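Long-range contacts in FMN-dependent nitronate monooxygenase (Shewanella oneidensis, PDB 5LSM), which probably oxidises propionate 3-nitronate with molecular oxygen to 3-oxopropanoate, using bound FMN, and so probably takes part in detoxification: residues K125-L135 with I144-T154; F271-R282 with W317-Q326. All coordinates share one frame; numbering follows the deposited sequence.

Contact 1 of 2, residues K125-L135 with I144-T154. With FMN (flavin mononucleotide), chain I.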
loop_
_atom_site.group_PDB
_atom_site.type_symbol
_atom_site.label_atom_id
_atom_site.label_comp_id
_atom_site.label_asym_id
_atom_site.label_seq_id
_atom_site.Cartn_x
_atom_site.Cartn_y
_atom_site.Cartn_z
ATOM N N LYS A 125 32.270 -3.474 16.717
ATOM C CA LYS A 125 31.499 -2.341 17.287
ATOM C C LYS A 125 30.829 -1.448 16.245
ATOM O O LYS A 125 31.214 -0.296 16.074
ATOM C CB LYS A 125 32.368 -1.499 18.211
ATOM C CG LYS A 125 32.708 -2.206 19.514
ATOM C CD LYS A 125 33.083 -1.214 20.597
ATOM C CE LYS A 125 34.252 -0.339 20.171
ATOM N NZ LYS A 125 34.952 0.216 21.360
ATOM N N PRO A 126 29.796 -1.984 15.569
ATOM C CA PRO A 126 29.077 -1.319 14.487
ATOM C C PRO A 126 28.397 -0.046 14.925
ATOM O O PRO A 126 27.761 -0.016 15.956
ATOM C CB PRO A 126 28.019 -2.345 14.088
ATOM C CG PRO A 126 28.597 -3.650 14.473
ATOM C CD PRO A 126 29.357 -3.380 15.734
ATOM N N GLU A 127 28.428 0.953 14.068
ATOM C CA GLU A 127 27.792 2.219 14.357
ATOM C C GLU A 127 26.291 2.016 14.497
ATOM O O GLU A 127 25.652 2.545 15.411
ATOM C CB GLU A 127 28.124 3.235 13.262
ATOM C CG GLU A 127 29.599 3.667 13.250
ATOM C CD GLU A 127 30.563 2.553 12.819
ATOM O OE1 GLU A 127 30.149 1.621 12.080
ATOM O OE2 GLU A 127 31.747 2.605 13.209
ATOM N N VAL A 128 25.720 1.183 13.639
ATOM C CA VAL A 128 24.351 0.784 13.864
ATOM C C VAL A 128 24.117 -0.703 13.686
ATOM O O VAL A 128 24.809 -1.372 12.913
ATOM C CB VAL A 128 23.296 1.678 13.118
ATOM C CG1 VAL A 128 23.889 2.993 12.620
ATOM C CG2 VAL A 128 22.605 0.931 12.007
ATOM N N VAL A 129 23.214 -1.212 14.524
ATOM C CA VAL A 129 22.733 -2.572 14.478
ATOM C C VAL A 129 21.207 -2.528 14.237
ATOM O O VAL A 129 20.449 -1.888 14.987
ATOM C CB VAL A 129 22.993 -3.270 15.826
ATOM C CG1 VAL A 129 22.368 -4.657 15.851
ATOM C CG2 VAL A 129 24.480 -3.344 16.118
ATOM N N SER A 130 20.769 -3.164 13.163
ATOM C CA SER A 130 19.380 -3.120 12.795
ATOM C C SER A 130 18.844 -4.517 12.991
ATOM O O SER A 130 19.585 -5.486 12.874
ATOM C CB SER A 130 19.208 -2.652 11.339
ATOM O OG SER A 130 19.970 -3.462 10.450
ATOM N N PHE A 131 17.558 -4.611 13.306
ATOM C CA PHE A 131 16.911 -5.895 13.523
ATOM C C PHE A 131 15.662 -5.953 12.672
ATOM O O PHE A 131 15.004 -4.935 12.480
ATOM C CB PHE A 131 16.546 -6.080 15.006
ATOM C CG PHE A 131 17.719 -6.381 15.870
ATOM C CD1 PHE A 131 18.376 -7.592 15.761
ATOM C CD2 PHE A 131 18.230 -5.425 16.720
ATOM C CE1 PHE A 131 19.501 -7.858 16.511
ATOM C CE2 PHE A 131 19.335 -5.703 17.504
ATOM C CZ PHE A 131 19.970 -6.922 17.398
ATOM N N HIS A 132 15.391 -7.133 12.117
ATOM C CA HIS A 132 14.094 -7.463 11.518
ATOM C C HIS A 132 13.281 -8.414 12.429
ATOM O O HIS A 132 13.835 -9.346 13.032
ATOM C CB HIS A 132 14.329 -8.127 10.160
ATOM C CG HIS A 132 13.399 -7.671 9.086
ATOM N ND1 HIS A 132 13.206 -6.343 8.786
ATOM C CD2 HIS A 132 12.665 -8.370 8.190
ATOM C CE1 HIS A 132 12.384 -6.240 7.758
ATOM N NE2 HIS A 132 12.024 -7.456 7.390
ATOM N N PHE A 133 11.970 -8.204 12.459
ATOM C CA PHE A 133 11.044 -8.944 13.328
ATOM C C PHE A 133 11.224 -8.570 14.805
ATOM O O PHE A 133 11.258 -9.445 15.665
ATOM C CB PHE A 133 11.167 -10.484 13.161
ATOM C CG PHE A 133 11.325 -10.944 11.740
ATOM C CD1 PHE A 133 10.409 -10.591 10.777
ATOM C CD2 PHE A 133 12.388 -11.751 11.376
ATOM C CE1 PHE A 133 10.574 -10.990 9.459
ATOM C CE2 PHE A 133 12.574 -12.134 10.060
ATOM C CZ PHE A 133 11.646 -11.771 9.101
ATOM N N GLY A 134 11.318 -7.276 15.096
ATOM C CA GLY A 134 11.317 -6.775 16.484
ATOM C C GLY A 134 12.709 -6.553 17.079
ATOM O O GLY A 134 13.581 -5.964 16.459
ATOM N N LEU A 135 12.898 -7.006 18.305
ATOM C CA LEU A 135 14.138 -6.802 19.015
ATOM C C LEU A 135 14.526 -8.048 19.789
ATOM O O LEU A 135 13.666 -8.817 20.202
ATOM C CB LEU A 135 13.999 -5.630 19.985
ATOM C CG LEU A 135 13.811 -4.251 19.358
ATOM C CD1 LEU A 135 13.439 -3.245 20.436
ATOM C CD2 LEU A 135 15.075 -3.817 18.621
ATOM N N ILE A 144 24.713 -4.556 23.196
ATOM C CA ILE A 144 24.890 -3.777 21.974
ATOM C C ILE A 144 25.069 -2.275 22.260
ATOM O O ILE A 144 25.966 -1.638 21.712
ATOM C CB ILE A 144 23.707 -3.986 20.980
ATOM C CG1 ILE A 144 23.753 -5.391 20.387
ATOM C CG2 ILE A 144 23.768 -2.985 19.832
ATOM C CD1 ILE A 144 22.417 -5.879 19.881
ATOM N N LYS A 145 24.203 -1.711 23.089
ATOM C CA LYS A 145 24.244 -0.267 23.346
ATOM C C LYS A 145 25.587 0.123 23.954
ATOM O O LYS A 145 26.029 1.247 23.809
ATOM C CB LYS A 145 23.129 0.150 24.308
ATOM C CG LYS A 145 21.718 -0.047 23.779
ATOM C CD LYS A 145 21.123 1.248 23.252
ATOM C CE LYS A 145 19.674 1.060 22.814
ATOM N NZ LYS A 145 18.725 1.361 23.918
ATOM N N SER A 146 26.203 -0.814 24.670
ATOM C CA SER A 146 27.432 -0.556 25.388
ATOM C C SER A 146 28.660 -0.611 24.483
ATOM O O SER A 146 29.772 -0.362 24.938
ATOM C CB SER A 146 27.587 -1.556 26.530
ATOM O OG SER A 146 28.095 -2.773 26.049
ATOM N N TRP A 147 28.457 -0.935 23.208
ATOM C CA TRP A 147 29.467 -0.707 22.167
ATOM C C TRP A 147 29.434 0.715 21.612
ATOM O O TRP A 147 30.284 1.083 20.823
ATOM C CB TRP A 147 29.259 -1.658 20.997
ATOM C CG TRP A 147 29.161 -3.074 21.368
ATOM C CD1 TRP A 147 29.769 -3.688 22.412
ATOM C CD2 TRP A 147 28.450 -4.093 20.658
ATOM N NE1 TRP A 147 29.491 -5.027 22.398
ATOM C CE2 TRP A 147 28.686 -5.305 21.329
ATOM C CE3 TRP A 147 27.641 -4.096 19.513
ATOM C CZ2 TRP A 147 28.129 -6.509 20.912
ATOM C CZ3 TRP A 147 27.105 -5.286 19.085
ATOM C CH2 TRP A 147 27.334 -6.481 19.793
ATOM N N GLY A 148 28.433 1.495 21.982
ATOM C CA GLY A 148 28.178 2.770 21.316
ATOM C C GLY A 148 27.183 2.675 20.165
ATOM O O GLY A 148 26.768 3.700 19.618
ATOM N N SER A 149 26.798 1.446 19.804
ATOM C CA SER A 149 25.961 1.190 18.633
ATOM C C SER A 149 24.582 1.780 18.833
ATOM O O SER A 149 24.025 1.706 19.918
ATOM C CB SER A 149 25.819 -0.299 18.402
ATOM O OG SER A 149 27.082 -0.917 18.318
ATOM N N LYS A 150 24.069 2.440 17.806
ATOM C CA LYS A 150 22.661 2.796 17.778
ATOM C C LYS A 150 21.896 1.587 17.328
ATOM O O LYS A 150 22.355 0.837 16.465
ATOM C CB LYS A 150 22.399 3.946 16.799
ATOM C CG LYS A 150 23.240 5.174 17.047
ATOM C CD LYS A 150 22.964 5.774 18.414
ATOM C CE LYS A 150 23.953 6.893 18.727
ATOM N NZ LYS A 150 25.352 6.361 18.746
ATOM N N VAL A 151 20.709 1.417 17.879
ATOM C CA VAL A 151 19.864 0.290 17.528
ATOM C C VAL A 151 18.614 0.771 16.812
ATOM O O VAL A 151 17.879 1.622 17.339
ATOM C CB VAL A 151 19.464 -0.497 18.778
ATOM C CG1 VAL A 151 18.359 -1.492 18.464
ATOM C CG2 VAL A 151 20.674 -1.216 19.350
ATOM N N ILE A 152 18.356 0.189 15.643
ATOM C CA ILE A 152 17.115 0.429 14.906
ATOM C C ILE A 152 16.375 -0.875 14.554
ATOM O O ILE A 152 16.984 -1.947 14.499
ATOM C CB ILE A 152 17.379 1.215 13.609
ATOM C CG1 ILE A 152 18.193 0.381 12.625
ATOM C CG2 ILE A 152 18.107 2.508 13.906
ATOM C CD1 ILE A 152 18.369 1.057 11.286
ATOM N N SER A 153 15.058 -0.772 14.328
ATOM C CA SER A 153 14.237 -1.935 13.969
ATOM C C SER A 153 13.045 -1.528 13.135
ATOM O O SER A 153 12.757 -0.338 12.989
ATOM C CB SER A 153 13.756 -2.688 15.200
ATOM O OG SER A 153 12.907 -3.771 14.822
ATOM N N THR A 154 12.376 -2.521 12.552
ATOM C CA THR A 154 11.330 -2.251 11.578
ATOM C C THR A 154 9.935 -2.284 12.249
ATOM O O THR A 154 9.650 -3.143 13.064
ATOM C CB THR A 154 11.430 -3.226 10.362
ATOM O OG1 THR A 154 12.474 -2.797 9.465
ATOM C CG2 THR A 154 10.131 -3.273 9.589
HETATM N N1 FMN I . 15.361 -6.296 5.591
HETATM C C2 FMN I . 16.073 -6.817 6.631
HETATM O O2 FMN I . 15.901 -6.352 7.787
HETATM N N3 FMN I . 16.944 -7.835 6.471
HETATM C C4 FMN I . 17.168 -8.390 5.270
HETATM O O4 FMN I . 17.962 -9.335 5.124
HETATM C C4A FMN I . 16.420 -7.878 4.106
HETATM N N5 FMN I . 16.631 -8.379 2.887
HETATM C C5A FMN I . 16.012 -7.877 1.805
HETATM C C6 FMN I . 16.309 -8.439 0.567
HETATM C C7 FMN I . 15.717 -7.959 -0.583
HETATM C C7M FMN I . 16.054 -8.624 -1.893
HETATM C C8 FMN I . 14.746 -6.831 -0.490
HETATM C C8M FMN I . 14.086 -6.315 -1.750
HETATM C C9 FMN I . 14.438 -6.264 0.756
HETATM C C9A FMN I . 15.040 -6.749 1.929
HETATM N N10 FMN I . 14.812 -6.192 3.227
HETATM C C10 FMN I . 15.486 -6.763 4.328
HETATM C "C1'" FMN I . 13.850 -5.101 3.467
HETATM C "C2'" FMN I . 14.497 -3.736 3.303
HETATM O "O2'" FMN I . 15.228 -3.418 4.502
HETATM C "C3'" FMN I . 13.443 -2.653 3.032
HETATM O "O3'" FMN I . 12.360 -2.794 3.957
HETATM C "C4'" FMN I . 12.839 -2.704 1.627
HETATM O "O4'" FMN I . 13.780 -3.090 0.618
HETATM C "C5'" FMN I . 12.258 -1.335 1.314
HETATM O "O5'" FMN I . 11.510 -1.349 0.100
HETATM P P FMN I . 12.166 -1.184 -1.360
HETATM O O1P FMN I . 13.354 -0.258 -1.226
HETATM O O2P FMN I . 11.030 -0.606 -2.164
HETATM O O3P FMN I . 12.528 -2.587 -1.695
HETATM O O HOH W 1 26.681 4.572 16.990
HETATM O O HOH W 2 14.560 -4.153 9.755
HETATM O O HOH W 3 10.787 -5.549 12.973
#

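Contact 2 of 2, residues F271-R282 with W317-Q326. With FMN (flavin mononucleotide), chain I.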
loop_
_atom_site.group_PDB
_atom_site.type_symbol
_atom_site.label_atom_id
_atom_site.label_comp_id
_atom_site.label_asym_id
_atom_site.label_seq_id
_atom_site.Cartn_x
_atom_site.Cartn_y
_atom_site.Cartn_z
ATOM N N PHE A 271 8.174 -19.384 0.135
ATOM C CA PHE A 271 9.603 -19.672 0.048
ATOM C C PHE A 271 10.273 -19.768 1.406
ATOM O O PHE A 271 11.367 -20.310 1.521
ATOM C CB PHE A 271 10.317 -18.598 -0.773
ATOM C CG PHE A 271 9.776 -18.441 -2.148
ATOM C CD1 PHE A 271 10.222 -19.255 -3.175
ATOM C CD2 PHE A 271 8.749 -17.549 -2.399
ATOM C CE1 PHE A 271 9.716 -19.124 -4.453
ATOM C CE2 PHE A 271 8.232 -17.406 -3.681
ATOM C CZ PHE A 271 8.708 -18.209 -4.702
ATOM N N SER A 272 9.656 -19.184 2.420
ATOM C CA SER A 272 10.321 -19.022 3.713
ATOM C C SER A 272 9.455 -19.432 4.927
ATOM O O SER A 272 9.993 -19.842 5.957
ATOM C CB SER A 272 10.768 -17.576 3.859
ATOM O OG SER A 272 9.639 -16.746 4.062
ATOM N N GLY A 273 8.130 -19.337 4.798
ATOM C CA GLY A 273 7.219 -19.463 5.945
ATOM C C GLY A 273 6.615 -18.146 6.421
ATOM O O GLY A 273 5.756 -18.128 7.309
ATOM N N ARG A 274 7.113 -17.035 5.882
ATOM C CA ARG A 274 6.703 -15.711 6.337
ATOM C C ARG A 274 6.412 -14.817 5.146
ATOM O O ARG A 274 7.093 -14.898 4.111
ATOM C CB ARG A 274 7.795 -15.093 7.236
ATOM C CG ARG A 274 7.484 -15.207 8.726
ATOM C CD ARG A 274 8.500 -14.490 9.604
ATOM N NE ARG A 274 8.081 -13.123 9.826
ATOM C CZ ARG A 274 7.687 -12.610 10.980
ATOM N NH1 ARG A 274 7.777 -13.290 12.107
ATOM N NH2 ARG A 274 7.282 -11.359 11.010
ATOM N N PRO A 275 5.377 -13.976 5.261
ATOM C CA PRO A 275 5.026 -13.059 4.159
ATOM C C PRO A 275 6.223 -12.238 3.658
ATOM O O PRO A 275 6.850 -11.528 4.438
ATOM C CB PRO A 275 3.992 -12.135 4.780
ATOM C CG PRO A 275 3.440 -12.886 5.922
ATOM C CD PRO A 275 4.543 -13.762 6.445
ATOM N N ALA A 276 6.532 -12.359 2.370
ATOM C CA ALA A 276 7.554 -11.539 1.741
ATOM C C ALA A 276 7.106 -11.136 0.333
ATOM O O ALA A 276 6.414 -11.915 -0.344
ATOM C CB ALA A 276 8.864 -12.308 1.675
ATOM N N ARG A 277 7.516 -9.941 -0.114
ATOM C CA ARG A 277 7.082 -9.426 -1.418
ATOM C C ARG A 277 8.099 -9.765 -2.495
ATOM O O ARG A 277 9.287 -9.409 -2.391
ATOM C CB ARG A 277 6.852 -7.906 -1.383
ATOM C CG ARG A 277 6.353 -7.324 -2.709
ATOM C CD ARG A 277 6.104 -5.802 -2.652
ATOM N NE ARG A 277 4.968 -5.480 -1.785
ATOM C CZ ARG A 277 3.682 -5.695 -2.084
ATOM N NH1 ARG A 277 3.326 -6.146 -3.275
ATOM N NH2 ARG A 277 2.751 -5.452 -1.185
ATOM N N GLY A 278 7.624 -10.419 -3.552
ATOM C CA GLY A 278 8.481 -10.746 -4.681
ATOM C C GLY A 278 7.731 -10.745 -5.992
ATOM O O GLY A 278 6.535 -10.888 -6.007
ATOM N N ILE A 279 8.454 -10.574 -7.096
ATOM C CA ILE A 279 7.863 -10.670 -8.417
ATOM C C ILE A 279 7.071 -11.975 -8.536
ATOM O O ILE A 279 7.497 -13.001 -8.012
ATOM C CB ILE A 279 8.933 -10.598 -9.515
ATOM C CG1 ILE A 279 9.613 -9.226 -9.493
ATOM C CG2 ILE A 279 8.295 -10.815 -10.881
ATOM C CD1 ILE A 279 10.966 -9.208 -10.140
ATOM N N VAL A 280 5.872 -11.899 -9.125
ATOM C CA VAL A 280 4.933 -13.031 -9.128
ATOM C C VAL A 280 5.413 -14.053 -10.138
ATOM O O VAL A 280 5.697 -13.699 -11.280
ATOM C CB VAL A 280 3.482 -12.596 -9.471
ATOM C CG1 VAL A 280 2.616 -13.792 -9.863
ATOM C CG2 VAL A 280 2.851 -11.856 -8.294
ATOM N N ASN A 281 5.549 -15.304 -9.689
ATOM C CA ASN A 281 5.968 -16.399 -10.555
ATOM C C ASN A 281 4.991 -17.591 -10.522
ATOM O O ASN A 281 3.926 -17.513 -9.893
ATOM C CB ASN A 281 7.418 -16.827 -10.243
ATOM C CG ASN A 281 7.656 -17.180 -8.768
ATOM O OD1 ASN A 281 6.797 -17.683 -8.082
ATOM N ND2 ASN A 281 8.872 -16.991 -8.323
ATOM N N ARG A 282 5.303 -18.644 -11.281
ATOM C CA ARG A 282 4.399 -19.786 -11.439
ATOM C C ARG A 282 4.075 -20.394 -10.078
ATOM O O ARG A 282 2.908 -20.699 -9.774
ATOM C CB ARG A 282 5.042 -20.852 -12.348
ATOM C CG ARG A 282 4.221 -22.133 -12.537
ATOM C CD ARG A 282 5.060 -23.214 -13.213
ATOM N NE ARG A 282 4.452 -24.542 -13.158
ATOM C CZ ARG A 282 5.113 -25.681 -13.393
ATOM N NH1 ARG A 282 6.403 -25.657 -13.708
ATOM N NH2 ARG A 282 4.493 -26.856 -13.274
ATOM N N TRP A 317 12.631 -18.753 -13.928
ATOM C CA TRP A 317 12.552 -18.115 -12.619
ATOM C C TRP A 317 11.341 -18.588 -11.803
ATOM O O TRP A 317 11.042 -18.021 -10.756
ATOM C CB TRP A 317 12.637 -16.575 -12.732
ATOM C CG TRP A 317 11.523 -15.848 -13.480
ATOM C CD1 TRP A 317 10.192 -15.910 -13.220
ATOM C CD2 TRP A 317 11.683 -14.800 -14.462
ATOM N NE1 TRP A 317 9.505 -15.025 -14.027
ATOM C CE2 TRP A 317 10.400 -14.323 -14.783
ATOM C CE3 TRP A 317 12.783 -14.246 -15.113
ATOM C CZ2 TRP A 317 10.181 -13.348 -15.753
ATOM C CZ3 TRP A 317 12.564 -13.272 -16.087
ATOM C CH2 TRP A 317 11.270 -12.836 -16.391
ATOM N N ASP A 318 10.777 -19.734 -12.199
ATOM C CA ASP A 318 9.480 -20.221 -11.691
ATOM C C ASP A 318 9.483 -20.564 -10.197
ATOM O O ASP A 318 8.434 -20.569 -9.570
ATOM C CB ASP A 318 9.002 -21.460 -12.493
ATOM C CG ASP A 318 8.721 -21.148 -13.988
ATOM O OD1 ASP A 318 9.093 -20.049 -14.456
ATOM O OD2 ASP A 318 8.164 -22.020 -14.702
ATOM N N PHE A 319 10.640 -20.886 -9.630
ATOM C CA PHE A 319 10.694 -21.293 -8.223
ATOM C C PHE A 319 11.684 -20.438 -7.424
ATOM O O PHE A 319 12.280 -20.904 -6.461
ATOM C CB PHE A 319 11.026 -22.793 -8.113
ATOM C CG PHE A 319 9.921 -23.688 -8.595
ATOM C CD1 PHE A 319 8.922 -24.103 -7.730
ATOM C CD2 PHE A 319 9.815 -24.017 -9.934
ATOM C CE1 PHE A 319 7.863 -24.864 -8.183
ATOM C CE2 PHE A 319 8.757 -24.772 -10.401
ATOM C CZ PHE A 319 7.785 -25.202 -9.523
ATOM N N SER A 320 11.842 -19.178 -7.822
ATOM C CA SER A 320 12.804 -18.294 -7.173
ATOM C C SER A 320 12.097 -17.259 -6.276
ATOM O O SER A 320 11.042 -16.746 -6.635
ATOM C CB SER A 320 13.652 -17.580 -8.219
ATOM O OG SER A 320 14.454 -18.493 -8.948
ATOM N N PRO A 321 12.683 -16.954 -5.107
ATOM C CA PRO A 321 12.284 -15.783 -4.340
ATOM C C PRO A 321 12.835 -14.490 -4.961
ATOM O O PRO A 321 13.995 -14.136 -4.761
ATOM C CB PRO A 321 12.906 -16.046 -2.969
ATOM C CG PRO A 321 14.145 -16.801 -3.281
ATOM C CD PRO A 321 13.769 -17.696 -4.442
ATOM N N LEU A 322 12.000 -13.809 -5.733
ATOM C CA LEU A 322 12.433 -12.675 -6.510
ATOM C C LEU A 322 12.043 -11.413 -5.755
ATOM O O LEU A 322 11.132 -10.700 -6.139
ATOM C CB LEU A 322 11.752 -12.712 -7.874
ATOM C CG LEU A 322 12.055 -13.891 -8.796
ATOM C CD1 LEU A 322 11.058 -13.903 -9.942
ATOM C CD2 LEU A 322 13.470 -13.768 -9.335
ATOM N N TRP A 323 12.689 -11.183 -4.631
ATOM C CA TRP A 323 12.310 -10.100 -3.764
ATOM C C TRP A 323 12.444 -8.745 -4.488
ATOM O O TRP A 323 13.430 -8.507 -5.170
ATOM C CB TRP A 323 13.192 -10.115 -2.525
ATOM C CG TRP A 323 12.970 -11.255 -1.539
ATOM C CD1 TRP A 323 13.765 -11.538 -0.489
ATOM C CD2 TRP A 323 11.895 -12.226 -1.495
ATOM N NE1 TRP A 323 13.270 -12.606 0.228
ATOM C CE2 TRP A 323 12.149 -13.075 -0.391
ATOM C CE3 TRP A 323 10.792 -12.501 -2.306
ATOM C CZ2 TRP A 323 11.316 -14.144 -0.049
ATOM C CZ3 TRP A 323 9.952 -13.563 -1.959
ATOM C CH2 TRP A 323 10.213 -14.359 -0.831
ATOM N N CYS A 324 11.422 -7.889 -4.356
ATOM C CA CYS A 324 11.260 -6.677 -5.181
ATOM C C CYS A 324 10.036 -5.914 -4.670
ATOM O O CYS A 324 9.043 -6.513 -4.303
ATOM C CB CYS A 324 11.078 -7.015 -6.674
ATOM S SG CYS A 324 10.822 -5.583 -7.783
ATOM N N GLY A 325 10.163 -4.599 -4.557
ATOM C CA GLY A 325 9.074 -3.759 -4.091
ATOM C C GLY A 325 8.143 -3.409 -5.225
ATOM O O GLY A 325 8.296 -3.895 -6.323
ATOM N N GLN A 326 7.188 -2.544 -4.960
ATOM C CA GLN A 326 6.155 -2.247 -5.933
ATOM C C GLN A 326 6.558 -1.172 -6.917
ATOM O O GLN A 326 5.757 -0.786 -7.776
ATOM C CB GLN A 326 4.872 -1.819 -5.236
ATOM C CG GLN A 326 4.106 -2.954 -4.598
ATOM C CD GLN A 326 2.725 -2.512 -4.127
ATOM O OE1 GLN A 326 2.556 -1.419 -3.569
ATOM N NE2 GLN A 326 1.735 -3.351 -4.363
HETATM N N1 FMN I . 15.361 -6.296 5.591
HETATM C C2 FMN I . 16.073 -6.817 6.631
HETATM O O2 FMN I . 15.901 -6.352 7.787
HETATM N N3 FMN I . 16.944 -7.835 6.471
HETATM C C4 FMN I . 17.168 -8.390 5.270
HETATM O O4 FMN I . 17.962 -9.335 5.124
HETATM C C4A FMN I . 16.420 -7.878 4.106
HETATM N N5 FMN I . 16.631 -8.379 2.887
HETATM C C5A FMN I . 16.012 -7.877 1.805
HETATM C C6 FMN I . 16.309 -8.439 0.567
HETATM C C7 FMN I . 15.717 -7.959 -0.583
HETATM C C7M FMN I . 16.054 -8.624 -1.893
HETATM C C8 FMN I . 14.746 -6.831 -0.490
HETATM C C8M FMN I . 14.086 -6.315 -1.750
HETATM C C9 FMN I . 14.438 -6.264 0.756
HETATM C C9A FMN I . 15.040 -6.749 1.929
HETATM N N10 FMN I . 14.812 -6.192 3.227
HETATM C C10 FMN I . 15.486 -6.763 4.328
HETATM C "C1'" FMN I . 13.850 -5.101 3.467
HETATM C "C2'" FMN I . 14.497 -3.736 3.303
HETATM O "O2'" FMN I . 15.228 -3.418 4.502
HETATM C "C3'" FMN I . 13.443 -2.653 3.032
HETATM O "O3'" FMN I . 12.360 -2.794 3.957
HETATM C "C4'" FMN I . 12.839 -2.704 1.627
HETATM O "O4'" FMN I . 13.780 -3.090 0.618
HETATM C "C5'" FMN I . 12.258 -1.335 1.314
HETATM O "O5'" FMN I . 11.510 -1.349 0.100
HETATM P P FMN I . 12.166 -1.184 -1.360
HETATM O O1P FMN I . 13.354 -0.258 -1.226
HETATM O O2P FMN I . 11.030 -0.606 -2.164
HETATM O O3P FMN I . 12.528 -2.587 -1.695
#

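Contact 1 of 2, residues K125-L135 with I144-T154
Val-129 and Ile-144 reach toward each other tip to tip, CG2 of Val-129 lying 3.8 Å from CG2 of Ile-144. With CG1 of Val-129 anti to the backbone N (chi1 174°), its other methyl is the one that faces the helix, touching Ser-149 CB and lying at the edge of the Trp-147 indole. A beta-branched valine suits an extended strand, and its short CG2 branch fits between Ile-144 CG2 and Ser-149 CB. Trp-147 comes just before Gly-148, whose positive phi and two bonds back into the last turn close the helix in a Schellman motif. Its CB is lapped by the aliphatic stem of Lys-125, whose CG comes to 3.8 Å from that CB, while Pro-126 CD approaches CE3. Ser-149 OG donates to Pro-126 O over 2.6 Å, in the carbonyl plane. These contacts belong to a beta-alpha-beta unit of the TIM barrel: helix 138-145 covers the Val-129 face of the parallel strands 128-132 and 150-155. Val-129 binds both ways across them, its N giving to Lys-150 O and its O receiving from Ile-152 N, each at 3.0 Å. Ile-152 lies on the other face, with Phe-9 of helix 4-9 against it. Its CG1 packs tightly, 3.4 Å from Ser-130 CB, while Ser-130 OG bonds to Asn-67 and Asn-69. Farther along, His-132 lays one ring face over FMN C2, its NE2 bound to His-182 O.

Contact 2 of 2, residues F271-R282 with W317-Q326
Trp-323 lays one face of its indole on Ala-276, while Pro-321 CB covers the opposite face. At the root of the side chain, CB touches the flavin methyl C7M at 3.3 Å, and CD1 stays beside the same methyl, which lies at the indole's edge. Since CG stands anti to the carbonyl carbon (chi1 -70°) and chi2 is 170°, the six-membered ring swings back over strand 276-279. There CE3 comes to 3.4 Å from Arg-277 O and also borders Gly-278 CA; a CB on Gly-278 would collide with CE3 and with Leu-322 O, so glycine suits the spot. Farther out, CZ2 and CH2 each come to 3.5 Å from Ala-276 CB, a CH-pi contact over the ring face for which a small residue is apt. At the tip, CH2 also meets CD2 of Phe-271 at 3.8 Å. With an alanine here the Ala-276 methyl and the Phe-271 ring would probably lose their aromatic partner, leaving a gap between them. Two backbone bonds hold the main chain on which the indole sits: Cys-324 N donates to Arg-277 O, and Ile-279 N to Leu-322 O (2.8 Å). Asn-281, whose OD1 caps the following helix at Met-284 N, adds a weak bond from ND2 to Ser-320 O. The arrangement forms part of the wall of the FMN pocket, with Trp-323 beside the dimethylbenzene end of the isoalloxazine.

Overall arrangement
Both contacts are largely buried, and they lie on opposite sides of the chain's centre, about 27 Å apart between centres, with FMN touched by each. Contact 1 belongs to the parallel sheet of the barrel, where regular backbone bonding joins neighbouring strands and aliphatic and aromatic side chains pack under a helix; it meets the flavin at its pyrimidine end through a histidine. Contact 2 ties a strand of the small antiparallel sheet to an irregular loop, with few backbone bonds and more aromatic packing, and meets the methyl end of the flavin. Contact 2 alone reaches the second subunit, through Gln-326. The two touch directly where Phe-133 packs against Arg-274.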